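Local coordinates for cutinase-like protein (Cryptococcus sp., PDB 2CZQ) that probably hydrolyses carboxylic esters, as expected of a cutinase-like enzyme built on the alpha/beta hydrolase fold, at residues I64-S69 / V77-Q82; T124-S129 / T134-N139; R15-P20 / F52-A57; G110-G115 / Y194-N199. One frame throughout, in Å; residues are numbered along the deposited sequence. Where two conformers were deposited one is given.

Interactions 1 and 4 meet inside the parallel sheet of this alpha/beta hydrolase, which carries helices on both faces and its working loops at one edge. Their neighbouring strands are probably hydrogen-bonded by Leu81 O to Phe112 N (2.8 Å) and by Gly110 O to Leu81 N (3.0 Å); their centres lie about 14 Å apart. Interaction 2, at an end strand, is nested in the chain segment closed by interaction 4, its nearest atoms about 7 Å away. Interaction 3 lies at the sheet's loop edge, its centre about 20 Å from that of interaction 1, and Thr17 sits near a probable Ser-His-Asp triad formed by Ser85, His180 and Asp165.

Interaction 1: I64-S69 / V77-Q82; sequences IRRINS and VCYILQ
Ile67 and Tyr79 join the helix and the second strand of a beta-alpha-beta crossover in the alpha/beta hydrolase sheet: helix 57-73 links strand 41-45 to strand 78-84, passing strand 9-14 on the way. Segments 64-69 and 78-82 run nearly antiparallel (168°), their axes 9.9 Å apart at closest approach. Tyr79 fills the gap by pointing from the sheet at the helix, so that Ile67 lies over one face of its ring. There Ile67 CG1 sits 4.2 Å from the ring centroid and only 9° off the normal, a CH-pi contact, while Ile67 CG2 comes down on Tyr79 CE2 at 3.8 Å. Because CG1 is anti to the carbonyl carbon (chi1 -70°), the longer branch continues past the ring, and Ile67 CD1 reaches Leu81 CD2 at 4.0 Å; Val108 of the adjoining strand touches both of these residues. The guanidinium of Arg66 stands almost perpendicular to the Tyr79 ring, with its NH2 hydrogen-bonded to a citrate, probably from the crystallisation liquor. At the far end of the ring, Tyr79 OH donates a weak hydrogen bond, 2.7 Å long, to the helical carbonyl oxygen Ile67 O.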
loop_
_atom_site.group_PDB
_atom_site.type_symbol
_atom_site.label_atom_id
_atom_site.label_comp_id
_atom_site.label_asym_id
_atom_site.label_seq_id
_atom_site.Cartn_x
_atom_site.Cartn_y
_atom_site.Cartn_z
ATOM N N ILE A 64 -6.563 3.423 10.238
ATOM C CA ILE A 64 -6.051 3.524 11.595
ATOM C C ILE A 64 -7.012 2.869 12.585
ATOM O O ILE A 64 -6.580 2.179 13.510
ATOM C CB ILE A 64 -5.727 4.991 11.942
ATOM C CG1 ILE A 64 -4.560 5.481 11.071
ATOM C CG2 ILE A 64 -5.408 5.130 13.426
ATOM C CD1 ILE A 64 -4.274 6.967 11.171
ATOM N N ARG A 65 -8.313 3.052 12.363
ATOM C CA ARG A 65 -9.335 2.390 13.172
ATOM C C ARG A 65 -9.139 0.872 13.170
ATOM O O ARG A 65 -9.160 0.237 14.231
ATOM C CB ARG A 65 -10.739 2.760 12.686
ATOM C CG ARG A 65 -11.875 1.972 13.337
ATOM C CD ARG A 65 -13.068 1.753 12.414
ATOM N NE ARG A 65 -13.253 0.349 12.045
ATOM C CZ ARG A 65 -12.567 -0.298 11.105
ATOM N NH1 ARG A 65 -11.616 0.313 10.416
ATOM N NH2 ARG A 65 -12.829 -1.574 10.859
ATOM N N ARG A 66 -8.948 0.290 11.987
ATOM C CA ARG A 66 -8.762 -1.155 11.886
ATOM C C ARG A 66 -7.488 -1.607 12.593
ATOM O O ARG A 66 -7.489 -2.632 13.279
ATOM C CB ARG A 66 -8.777 -1.632 10.427
ATOM C CG ARG A 66 -8.669 -3.143 10.266
ATOM C CD ARG A 66 -9.850 -3.881 10.860
ATOM N NE ARG A 66 -9.766 -5.336 10.802
ATOM C CZ ARG A 66 -9.118 -6.102 11.680
ATOM N NH1 ARG A 66 -8.435 -5.560 12.681
ATOM N NH2 ARG A 66 -9.156 -7.422 11.553
ATOM N N ILE A 67 -6.408 -0.847 12.426
ATOM C CA ILE A 67 -5.152 -1.166 13.097
ATOM C C ILE A 67 -5.354 -1.205 14.611
ATOM O O ILE A 67 -4.973 -2.171 15.283
ATOM C CB ILE A 67 -4.057 -0.143 12.729
ATOM C CG1 ILE A 67 -3.638 -0.313 11.268
ATOM C CG2 ILE A 67 -2.851 -0.266 13.674
ATOM C CD1 ILE A 67 -2.770 0.821 10.756
ATOM N N ASN A 68 -5.957 -0.149 15.147
ATOM C CA ASN A 68 -6.111 -0.036 16.586
ATOM C C ASN A 68 -7.108 -1.039 17.156
ATOM O O ASN A 68 -6.877 -1.598 18.228
ATOM C CB ASN A 68 -6.455 1.399 16.976
ATOM C CG ASN A 68 -5.281 2.351 16.786
ATOM O OD1 ASN A 68 -4.120 1.950 16.848
ATOM N ND2 ASN A 68 -5.586 3.620 16.550
ATOM N N SER A 69 -8.193 -1.299 16.433
ATOM C CA SER A 69 -9.170 -2.285 16.896
ATOM C C SER A 69 -8.558 -3.679 16.948
ATOM O O SER A 69 -8.809 -4.435 17.891
ATOM C CB SER A 69 -10.394 -2.309 15.978
ATOM O OG SER A 69 -11.131 -1.107 16.059
ATOM N N VAL A 77 -0.988 -8.991 16.647
ATOM C CA VAL A 77 -1.422 -9.015 15.255
ATOM C C VAL A 77 -0.445 -8.241 14.364
ATOM O O VAL A 77 0.180 -7.265 14.800
ATOM C CB VAL A 77 -2.877 -8.485 15.102
ATOM C CG1 VAL A 77 -2.969 -6.983 15.359
ATOM C CG2 VAL A 77 -3.466 -8.848 13.736
ATOM N N CYS A 78 -0.305 -8.699 13.123
ATOM C CA CYS A 78 0.516 -8.026 12.124
ATOM C C CYS A 78 -0.342 -7.442 11.018
ATOM O O CYS A 78 -1.398 -7.983 10.690
ATOM C CB CYS A 78 1.471 -9.016 11.494
ATOM S SG CYS A 78 2.572 -9.830 12.658
ATOM N N TYR A 79 0.146 -6.364 10.413
ATOM C CA TYR A 79 -0.532 -5.733 9.287
ATOM C C TYR A 79 0.376 -5.540 8.091
ATOM O O TYR A 79 1.575 -5.252 8.242
ATOM C CB TYR A 79 -1.046 -4.350 9.682
ATOM C CG TYR A 79 -2.019 -4.373 10.824
ATOM C CD1 TYR A 79 -3.316 -4.826 10.640
ATOM C CD2 TYR A 79 -1.639 -3.957 12.092
ATOM C CE1 TYR A 79 -4.216 -4.863 11.683
ATOM C CE2 TYR A 79 -2.535 -3.990 13.155
ATOM C CZ TYR A 79 -3.824 -4.447 12.938
ATOM O OH TYR A 79 -4.735 -4.481 13.964
ATOM N N ILE A 80 -0.218 -5.656 6.907
ATOM C CA ILE A 80 0.338 -5.048 5.701
ATOM C C ILE A 80 -0.679 -4.004 5.261
ATOM O O ILE A 80 -1.871 -4.302 5.159
ATOM C CB ILE A 80 0.545 -6.080 4.567
ATOM C CG1 ILE A 80 1.445 -7.244 5.009
ATOM C CG2 ILE A 80 1.079 -5.390 3.301
ATOM C CD1 ILE A 80 2.895 -6.876 5.304
ATOM N N LEU A 81 -0.221 -2.779 5.020
ATOM C CA LEU A 81 -1.083 -1.728 4.486
ATOM C C LEU A 81 -0.847 -1.594 2.991
ATOM O O LEU A 81 0.296 -1.425 2.558
ATOM C CB LEU A 81 -0.819 -0.382 5.165
ATOM C CG LEU A 81 -0.818 -0.363 6.694
ATOM C CD1 LEU A 81 -0.640 1.061 7.199
ATOM C CD2 LEU A 81 -2.074 -1.002 7.273
ATOM N N GLN A 82 -1.927 -1.669 2.220
ATOM C CA GLN A 82 -1.872 -1.617 0.766
ATOM C C GLN A 82 -2.739 -0.472 0.295
ATOM O O GLN A 82 -3.856 -0.303 0.780
ATOM C CB GLN A 82 -2.403 -2.920 0.178
ATOM C CG GLN A 82 -1.651 -4.157 0.639
ATOM C CD GLN A 82 -2.363 -5.450 0.291
ATOM O OE1 GLN A 82 -3.591 -5.513 0.317
ATOM N NE2 GLN A 82 -1.588 -6.488 -0.026
#

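Interaction 2: T124-S129 / T134-N139; sequences TCNVDS and TTRNVN
Arg136 and Asn126 exchange side-chain-to-backbone hydrogen bonds in both directions. The guanidinium takes hold of a single acceptor side-on: Arg136 NE lies 2.9 Å from Asn126 O, and Arg136 NH2 reaches the same Asn126 O at 3.0 Å. The oxygen sits in the guanidinium plane, yet the two donors differ as seen from the carbonyl, NE lying in its plane and NH2 37° above it. In return, Asn126 ND2 donates to Arg136 O (3.0 Å, nearly straight at 167°), and its amide also bonds Lys120 O, which fixes its rotation.

A second polar group centres on a carboxylate. Asp128 OD2 accepts from Thr134 OG1 at 2.7 Å and from Thr134 N at 3.1 Å, both on its anti side but from opposite faces of the plane. The other oxygen, Asp128 OD1, bonds the backbone N of Asn130 and of Gly132.

Contacts without hydrogen bonds complete the set. Thr124 O lies over one face of the guanidinium, 3.3 Å from Arg136 NH2, at an angle too poor for a hydrogen bond. Val127 CG1 meets the edge of that group, and Asn126 CB packs on Arg136 CG at 4.0 Å.

Thr135 OG1 ties the returning chain to Cys161 O, beside the end strand 126-127. The whole is a loop folded back on an edge strand, its bend begun by an Asx turn at Asp128.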
loop_
_atom_site.group_PDB
_atom_site.type_symbol
_atom_site.label_atom_id
_atom_site.label_comp_id
_atom_site.label_asym_id
_atom_site.label_seq_id
_atom_site.Cartn_x
_atom_site.Cartn_y
_atom_site.Cartn_z
ATOM N N THR A 124 14.152 5.280 -1.487
ATOM C CA THR A 124 14.631 3.957 -1.889
ATOM C C THR A 124 13.589 2.847 -1.758
ATOM O O THR A 124 13.865 1.709 -2.127
ATOM C CB THR A 124 15.921 3.576 -1.165
ATOM O OG1 THR A 124 15.739 3.740 0.243
ATOM C CG2 THR A 124 17.051 4.536 -1.543
ATOM N N CYS A 125 12.396 3.180 -1.261
ATOM C CA CYS A 125 11.240 2.293 -1.370
ATOM C C CYS A 125 10.664 2.285 -2.787
ATOM O O CYS A 125 9.821 1.441 -3.094
ATOM C CB CYS A 125 10.138 2.696 -0.378
ATOM S SG CYS A 125 9.649 4.442 -0.432
ATOM N N ASN A 126 11.093 3.220 -3.638
ATOM C CA ASN A 126 10.477 3.389 -4.949
ATOM C C ASN A 126 11.026 2.384 -5.950
ATOM O O ASN A 126 12.229 2.371 -6.227
ATOM C CB ASN A 126 10.768 4.779 -5.531
ATOM C CG ASN A 126 10.174 5.947 -4.742
ATOM O OD1 ASN A 126 9.433 5.700 -3.787
ATOM N ND2 ASN A 126 10.484 7.178 -5.105
ATOM N N VAL A 127 10.138 1.576 -6.518
ATOM C CA VAL A 127 10.498 0.680 -7.613
ATOM C C VAL A 127 9.480 0.794 -8.742
ATOM O O VAL A 127 8.370 1.317 -8.555
ATOM C CB VAL A 127 10.617 -0.799 -7.166
ATOM C CG1 VAL A 127 11.691 -0.975 -6.103
ATOM C CG2 VAL A 127 9.278 -1.344 -6.698
ATOM N N ASP A 128 9.860 0.298 -9.916
ATOM C CA ASP A 128 8.949 0.233 -11.049
ATOM C C ASP A 128 8.257 -1.136 -11.088
ATOM O O ASP A 128 8.409 -1.940 -10.169
ATOM C CB ASP A 128 9.673 0.577 -12.358
ATOM C CG ASP A 128 10.819 -0.358 -12.672
ATOM O OD1 ASP A 128 10.700 -1.581 -12.412
ATOM O OD2 ASP A 128 11.869 0.065 -13.210
ATOM N N SER A 129 7.485 -1.402 -12.138
ATOM C CA SER A 129 6.675 -2.619 -12.187
ATOM C C SER A 129 7.504 -3.894 -12.293
ATOM O O SER A 129 6.985 -4.989 -12.085
ATOM C CB SER A 129 5.684 -2.551 -13.339
ATOM O OG SER A 129 4.834 -1.443 -13.156
ATOM N N THR A 134 13.523 2.606 -12.580
ATOM C CA THR A 134 13.258 3.581 -13.643
ATOM C C THR A 134 12.301 4.691 -13.234
ATOM O O THR A 134 12.266 5.736 -13.879
ATOM C CB THR A 134 12.762 2.926 -14.946
ATOM O OG1 THR A 134 11.498 2.287 -14.718
ATOM C CG2 THR A 134 13.716 1.825 -15.424
ATOM N N THR A 135 11.523 4.465 -12.175
ATOM C CA THR A 135 10.651 5.502 -11.629
ATOM C C THR A 135 11.050 5.908 -10.219
ATOM O O THR A 135 10.243 6.479 -9.484
ATOM C CB THR A 135 9.186 5.058 -11.627
ATOM O OG1 THR A 135 9.077 3.835 -10.888
ATOM C CG2 THR A 135 8.700 4.747 -13.039
ATOM N N ARG A 136 12.290 5.638 -9.822
ATOM C CA ARG A 136 12.694 6.037 -8.485
ATOM C C ARG A 136 12.714 7.554 -8.318
ATOM O O ARG A 136 12.315 8.070 -7.273
ATOM C CB ARG A 136 14.046 5.446 -8.099
ATOM C CG ARG A 136 14.470 5.838 -6.688
ATOM C CD ARG A 136 15.422 4.883 -6.033
ATOM N NE ARG A 136 14.822 3.567 -5.851
ATOM C CZ ARG A 136 15.477 2.513 -5.384
ATOM N NH1 ARG A 136 16.757 2.620 -5.035
ATOM N NH2 ARG A 136 14.855 1.349 -5.264
ATOM N N ASN A 137 13.173 8.257 -9.350
ATOM C CA ASN A 137 13.434 9.692 -9.255
ATOM C C ASN A 137 12.409 10.532 -9.987
ATOM O O ASN A 137 12.742 11.398 -10.804
ATOM C CB ASN A 137 14.853 9.997 -9.703
ATOM C CG ASN A 137 15.848 9.124 -8.999
ATOM O OD1 ASN A 137 15.879 9.092 -7.768
ATOM N ND2 ASN A 137 16.627 8.367 -9.759
ATOM N N VAL A 138 11.150 10.259 -9.668
ATOM C CA VAL A 138 10.019 11.012 -10.188
ATOM C C VAL A 138 9.054 11.314 -9.050
ATOM O O VAL A 138 9.030 10.613 -8.034
ATOM C CB VAL A 138 9.287 10.263 -11.345
ATOM C CG1 VAL A 138 10.256 9.913 -12.468
ATOM C CG2 VAL A 138 8.564 9.007 -10.846
ATOM N N ASN A 139 8.264 12.364 -9.238
ATOM C CA ASN A 139 7.273 12.787 -8.268
ATOM C C ASN A 139 5.863 12.551 -8.763
ATOM O O ASN A 139 5.591 12.652 -9.961
ATOM C CB ASN A 139 7.439 14.274 -7.988
ATOM C CG ASN A 139 8.684 14.577 -7.195
ATOM O OD1 ASN A 139 8.905 14.000 -6.132
ATOM N ND2 ASN A 139 9.514 15.479 -7.711
#

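Interaction 3: R15-P20 / F52-A57; sequences RGTGEP and FSQNSA. With EDO (1,2-ethanediol), chain D.
Thr17 and Gln54 join two loops of the alpha/beta hydrolase fold that leave the parallel strands 9-14 and 41-45 at their C-terminal ends, the edge where active sites of this fold lie. In cutinases the first of these loops contributes to the oxyanion hole, and the position of segment 15-20 is consistent with that.

The two branches of Thr17 divide the work. With OG1 anti to the carbonyl carbon (chi1 -52°), the hydroxyl faces Gln54, while the methyl CG2 is turned to the backbone of Phe52 and rests 3.7 Å from Phe52 CA. Gln54 meets the threonine at about a right angle. A bend at chi2 (-51°) folds its amide back over its own loop, so that Gln54 NE2 donates to Thr17 OG1 at 3.0 Å, almost straight (173°) and with the oxygen in the amide plane. The same Gln54 NE2 also donates to Phe52 O at 3.1 Å, from well above that carbonyl plane, and these two bonds hold the amide's orientation. Thr17 OG1 has a further donor in Gln86 NE2, from the start of helix 86-98. The Phe52 ring leads away from the threonine.

Within segment 15-20, a type II beta turn from Gly16 to Glu19 is braced by side chains. Arg15 NE bonds Glu19 O at 2.8 Å, and Glu19 OE1 receives Gly16 N (2.9 Å) on its anti lone pair. Beside this turn, O2 of a bound 1,2-ethanediol, probably from the crystallisation liquor, donates to Thr17 O at 2.9 Å.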
loop_
_atom_site.group_PDB
_atom_site.type_symbol
_atom_site.label_atom_id
_atom_site.label_comp_id
_atom_site.label_asym_id
_atom_site.label_seq_id
_atom_site.Cartn_x
_atom_site.Cartn_y
_atom_site.Cartn_z
ATOM N N ARG A 15 -8.712 1.351 -1.693
ATOM C CA ARG A 15 -8.912 1.295 -3.132
ATOM C C ARG A 15 -8.802 2.656 -3.810
ATOM O O ARG A 15 -8.724 3.702 -3.156
ATOM C CB ARG A 15 -10.271 0.668 -3.433
ATOM C CG ARG A 15 -11.448 1.587 -3.184
ATOM C CD ARG A 15 -12.738 0.828 -3.069
ATOM N NE ARG A 15 -13.923 1.676 -2.998
ATOM C CZ ARG A 15 -14.382 2.244 -1.892
ATOM N NH1 ARG A 15 -13.744 2.095 -0.737
ATOM N NH2 ARG A 15 -15.495 2.963 -1.937
ATOM N N GLY A 16 -8.793 2.623 -5.138
ATOM C CA GLY A 16 -8.758 3.830 -5.938
ATOM C C GLY A 16 -10.131 4.425 -6.194
ATOM O O GLY A 16 -11.170 3.765 -6.032
ATOM N N THR A 17 -10.123 5.691 -6.604
ATOM C CA THR A 17 -11.321 6.412 -7.022
ATOM C C THR A 17 -12.164 5.563 -7.958
ATOM O O THR A 17 -11.653 5.016 -8.938
ATOM C CB THR A 17 -10.919 7.697 -7.756
ATOM O OG1 THR A 17 -9.992 8.441 -6.951
ATOM C CG2 THR A 17 -12.124 8.624 -7.956
ATOM N N GLY A 18 -13.456 5.460 -7.651
ATOM C CA GLY A 18 -14.393 4.787 -8.525
ATOM C C GLY A 18 -14.498 3.288 -8.366
ATOM O O GLY A 18 -15.457 2.693 -8.849
ATOM N N GLU A 19 -13.531 2.656 -7.713
ATOM C CA GLU A 19 -13.657 1.220 -7.477
ATOM C C GLU A 19 -14.817 0.992 -6.516
ATOM O O GLU A 19 -14.985 1.763 -5.575
ATOM C CB GLU A 19 -12.379 0.658 -6.877
ATOM C CG GLU A 19 -11.171 0.749 -7.787
ATOM C CD GLU A 19 -10.090 -0.217 -7.361
ATOM O OE1 GLU A 19 -9.215 0.180 -6.562
ATOM O OE2 GLU A 19 -10.146 -1.387 -7.799
ATOM N N PRO A 20 -15.634 -0.038 -6.737
ATOM C CA PRO A 20 -16.705 -0.343 -5.782
ATOM C C PRO A 20 -16.132 -0.628 -4.401
ATOM O O PRO A 20 -15.034 -1.178 -4.284
ATOM C CB PRO A 20 -17.343 -1.608 -6.363
ATOM C CG PRO A 20 -17.022 -1.548 -7.812
ATOM C CD PRO A 20 -15.645 -0.958 -7.888
ATOM N N PHE A 52 -14.091 11.405 -6.367
ATOM C CA PHE A 52 -13.098 12.066 -7.209
ATOM C C PHE A 52 -12.431 13.284 -6.577
ATOM O O PHE A 52 -11.400 13.731 -7.064
ATOM C CB PHE A 52 -13.629 12.378 -8.620
ATOM C CG PHE A 52 -14.587 13.538 -8.686
ATOM C CD1 PHE A 52 -14.133 14.856 -8.611
ATOM C CD2 PHE A 52 -15.942 13.311 -8.865
ATOM C CE1 PHE A 52 -15.024 15.921 -8.688
ATOM C CE2 PHE A 52 -16.835 14.373 -8.945
ATOM C CZ PHE A 52 -16.375 15.673 -8.854
ATOM N N SER A 53 -12.997 13.820 -5.497
ATOM C CA SER A 53 -12.417 15.012 -4.866
ATOM C C SER A 53 -10.990 14.796 -4.373
ATOM O O SER A 53 -10.217 15.751 -4.299
ATOM C CB SER A 53 -13.278 15.508 -3.700
ATOM O OG SER A 53 -13.088 14.731 -2.528
ATOM N N GLN A 54 -10.671 13.544 -4.029
ATOM C CA GLN A 54 -9.404 13.150 -3.399
ATOM C C GLN A 54 -9.281 13.580 -1.942
ATOM O O GLN A 54 -8.196 13.526 -1.364
ATOM C CB GLN A 54 -8.173 13.592 -4.211
ATOM C CG GLN A 54 -8.201 13.147 -5.666
ATOM C CD GLN A 54 -8.480 11.672 -5.818
ATOM O OE1 GLN A 54 -7.783 10.837 -5.242
ATOM N NE2 GLN A 54 -9.507 11.343 -6.590
ATOM N N ASN A 55 -10.395 13.978 -1.338
ATOM C CA ASN A 55 -10.405 14.230 0.091
ATOM C C ASN A 55 -10.656 12.904 0.796
ATOM O O ASN A 55 -11.787 12.427 0.889
ATOM C CB ASN A 55 -11.408 15.327 0.441
ATOM C CG ASN A 55 -10.990 16.676 -0.128
ATOM O OD1 ASN A 55 -9.853 17.111 0.054
ATOM N ND2 ASN A 55 -11.897 17.321 -0.849
ATOM N N SER A 56 -9.564 12.300 1.250
ATOM C CA SER A 56 -9.548 10.901 1.656
ATOM C C SER A 56 -9.489 10.680 3.169
ATOM O O SER A 56 -9.198 9.568 3.613
ATOM C CB SER A 56 -8.380 10.192 0.968
ATOM O OG SER A 56 -7.146 10.748 1.382
ATOM N N ALA A 57 -9.790 11.714 3.957
ATOM C CA ALA A 57 -9.698 11.616 5.418
ATOM C C ALA A 57 -10.418 10.407 5.997
ATOM O O ALA A 57 -9.910 9.774 6.922
ATOM C CB ALA A 57 -10.201 12.876 6.083
HETATM C C1 EDO D . -8.130 4.826 -11.466
HETATM O O1 EDO D . -9.458 4.808 -11.943
HETATM C C2 EDO D . -8.083 4.175 -10.105
HETATM O O2 EDO D . -8.791 4.945 -9.159
#

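Interaction 4: G110-G115 / Y194-N199; sequences GVFLIG and YKFAVN
Phe196 drives the tight part of this contact, reaching from helix 187-200 onto the central strand 108-114. The segments run nearly antiparallel (168°), their axes 8.9 Å apart at closest approach. With its CG anti to the backbone N (chi1 172°), the ring extends from the helix toward the sheet and brings its far end to the strand backbone. Phe196 CZ lies 3.5 Å from Val111 O and 3.9 Å from Gly110 CA; the ring can settle this low because Gly110 carries no side chain. Val111 N lies at the ring edge, near its plane. Phe112 is the neighbour on the strand, its CB 4.1 Å from Phe196 CE2, and the two side chains approach at a slant.

The side of the helix turned from the strand is looser: Lys195 and Asn199 are exposed there, and Asn199 was modelled in two conformers; in the one described, its ND2 donates to Lys195 O at 2.9 Å and also bonds the C-terminal Ala205 OXT.

The chemistry between the segments is therefore apolar, an aromatic ring set against strand backbone and against Phe112. Across these two segments, then, the helix meets the sheet through packing centred on Phe196, while Val111 is bonded through its backbone to Lys156 and Leu158.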
loop_
_atom_site.group_PDB
_atom_site.type_symbol
_atom_site.label_atom_id
_atom_site.label_comp_id
_atom_site.label_asym_id
_atom_site.label_seq_id
_atom_site.Cartn_x
_atom_site.Cartn_y
_atom_site.Cartn_z
ATOM N N GLY A 110 4.690 -4.029 6.814
ATOM C CA GLY A 110 5.000 -3.557 5.482
ATOM C C GLY A 110 3.913 -2.665 4.949
ATOM O O GLY A 110 2.754 -2.781 5.345
ATOM N N VAL A 111 4.308 -1.780 4.040
ATOM C CA VAL A 111 3.404 -0.881 3.339
ATOM C C VAL A 111 3.682 -1.063 1.850
ATOM O O VAL A 111 4.837 -0.972 1.416
ATOM C CB VAL A 111 3.637 0.585 3.748
ATOM C CG1 VAL A 111 2.709 1.510 2.977
ATOM C CG2 VAL A 111 3.440 0.765 5.248
ATOM N N PHE A 112 2.634 -1.348 1.083
ATOM C CA PHE A 112 2.763 -1.616 -0.336
ATOM C C PHE A 112 1.834 -0.686 -1.095
ATOM O O PHE A 112 0.614 -0.745 -0.931
ATOM C CB PHE A 112 2.424 -3.079 -0.621
ATOM C CG PHE A 112 2.583 -3.457 -2.060
ATOM C CD1 PHE A 112 3.823 -3.826 -2.571
ATOM C CD2 PHE A 112 1.487 -3.428 -2.919
ATOM C CE1 PHE A 112 3.963 -4.156 -3.912
ATOM C CE2 PHE A 112 1.620 -3.757 -4.255
ATOM C CZ PHE A 112 2.854 -4.123 -4.752
ATOM N N LEU A 113 2.423 0.181 -1.910
ATOM C CA LEU A 113 1.682 1.218 -2.623
ATOM C C LEU A 113 1.826 1.039 -4.117
ATOM O O LEU A 113 2.901 0.666 -4.593
ATOM C CB LEU A 113 2.198 2.609 -2.234
ATOM C CG LEU A 113 2.292 2.907 -0.736
ATOM C CD1 LEU A 113 3.006 4.218 -0.489
ATOM C CD2 LEU A 113 0.916 2.911 -0.082
ATOM N N ILE A 114 0.746 1.300 -4.852
ATOM C CA ILE A 114 0.780 1.321 -6.311
ATOM C C ILE A 114 0.098 2.574 -6.824
ATOM O O ILE A 114 -0.935 2.999 -6.298
ATOM C CB ILE A 114 0.130 0.056 -6.942
ATOM C CG1 ILE A 114 -1.158 -0.336 -6.207
ATOM C CG2 ILE A 114 1.124 -1.094 -6.970
ATOM C CD1 ILE A 114 -2.006 -1.356 -6.947
ATOM N N GLY A 115 0.683 3.178 -7.852
ATOM C CA GLY A 115 0.092 4.368 -8.445
ATOM C C GLY A 115 -0.109 5.498 -7.445
ATOM O O GLY A 115 -1.172 6.113 -7.382
ATOM N N TYR A 194 2.959 -9.876 -3.428
ATOM C CA TYR A 194 2.778 -11.121 -2.692
ATOM C C TYR A 194 4.063 -11.502 -1.949
ATOM O O TYR A 194 4.025 -11.795 -0.754
ATOM C CB TYR A 194 2.270 -12.234 -3.628
ATOM C CG TYR A 194 2.938 -13.575 -3.452
ATOM C CD1 TYR A 194 3.871 -14.030 -4.382
ATOM C CD2 TYR A 194 2.654 -14.385 -2.354
ATOM C CE1 TYR A 194 4.501 -15.254 -4.228
ATOM C CE2 TYR A 194 3.281 -15.611 -2.192
ATOM C CZ TYR A 194 4.201 -16.038 -3.130
ATOM O OH TYR A 194 4.823 -17.248 -2.949
ATOM N N LYS A 195 5.202 -11.477 -2.642
ATOM C CA LYS A 195 6.460 -11.845 -2.001
ATOM C C LYS A 195 6.825 -10.878 -0.882
ATOM O O LYS A 195 7.283 -11.296 0.185
ATOM C CB LYS A 195 7.594 -11.930 -3.020
ATOM C CG LYS A 195 7.463 -13.109 -3.955
ATOM C CD LYS A 195 8.697 -13.344 -4.802
ATOM C CE LYS A 195 8.475 -14.569 -5.675
ATOM N NZ LYS A 195 9.674 -14.999 -6.444
ATOM N N PHE A 196 6.614 -9.587 -1.135
ATOM C CA PHE A 196 6.886 -8.544 -0.153
ATOM C C PHE A 196 6.096 -8.805 1.128
ATOM O O PHE A 196 6.663 -8.844 2.223
ATOM C CB PHE A 196 6.531 -7.177 -0.745
ATOM C CG PHE A 196 6.590 -6.038 0.235
ATOM C CD1 PHE A 196 7.803 -5.458 0.577
ATOM C CD2 PHE A 196 5.421 -5.523 0.790
ATOM C CE1 PHE A 196 7.851 -4.385 1.463
ATOM C CE2 PHE A 196 5.466 -4.458 1.679
ATOM C CZ PHE A 196 6.682 -3.887 2.009
ATOM N N ALA A 197 4.788 -8.997 0.982
ATOM C CA ALA A 197 3.922 -9.214 2.134
ATOM C C ALA A 197 4.295 -10.481 2.892
ATOM O O ALA A 197 4.446 -10.451 4.109
ATOM C CB ALA A 197 2.478 -9.261 1.712
ATOM N N VAL A 198 4.449 -11.597 2.183
ATOM C CA VAL A 198 4.744 -12.858 2.857
ATOM C C VAL A 198 6.062 -12.751 3.625
ATOM O O VAL A 198 6.153 -13.160 4.788
ATOM C CB VAL A 198 4.740 -14.055 1.883
ATOM C CG1 VAL A 198 5.313 -15.304 2.543
ATOM C CG2 VAL A 198 3.326 -14.323 1.394
ATOM N N ASN A 199 7.078 -12.171 2.993
ATOM C CA ASN A 199 8.363 -12.003 3.663
ATOM C C ASN A 199 8.291 -11.069 4.869
ATOM O O ASN A 199 8.824 -11.391 5.930
ATOM C CB ASN A 199 9.437 -11.549 2.679
ATOM C CG ASN A 199 10.079 -12.710 1.958
ATOM O OD1 ASN A 199 10.994 -13.343 2.478
ATOM N ND2 ASN A 199 9.588 -13.010 0.763
#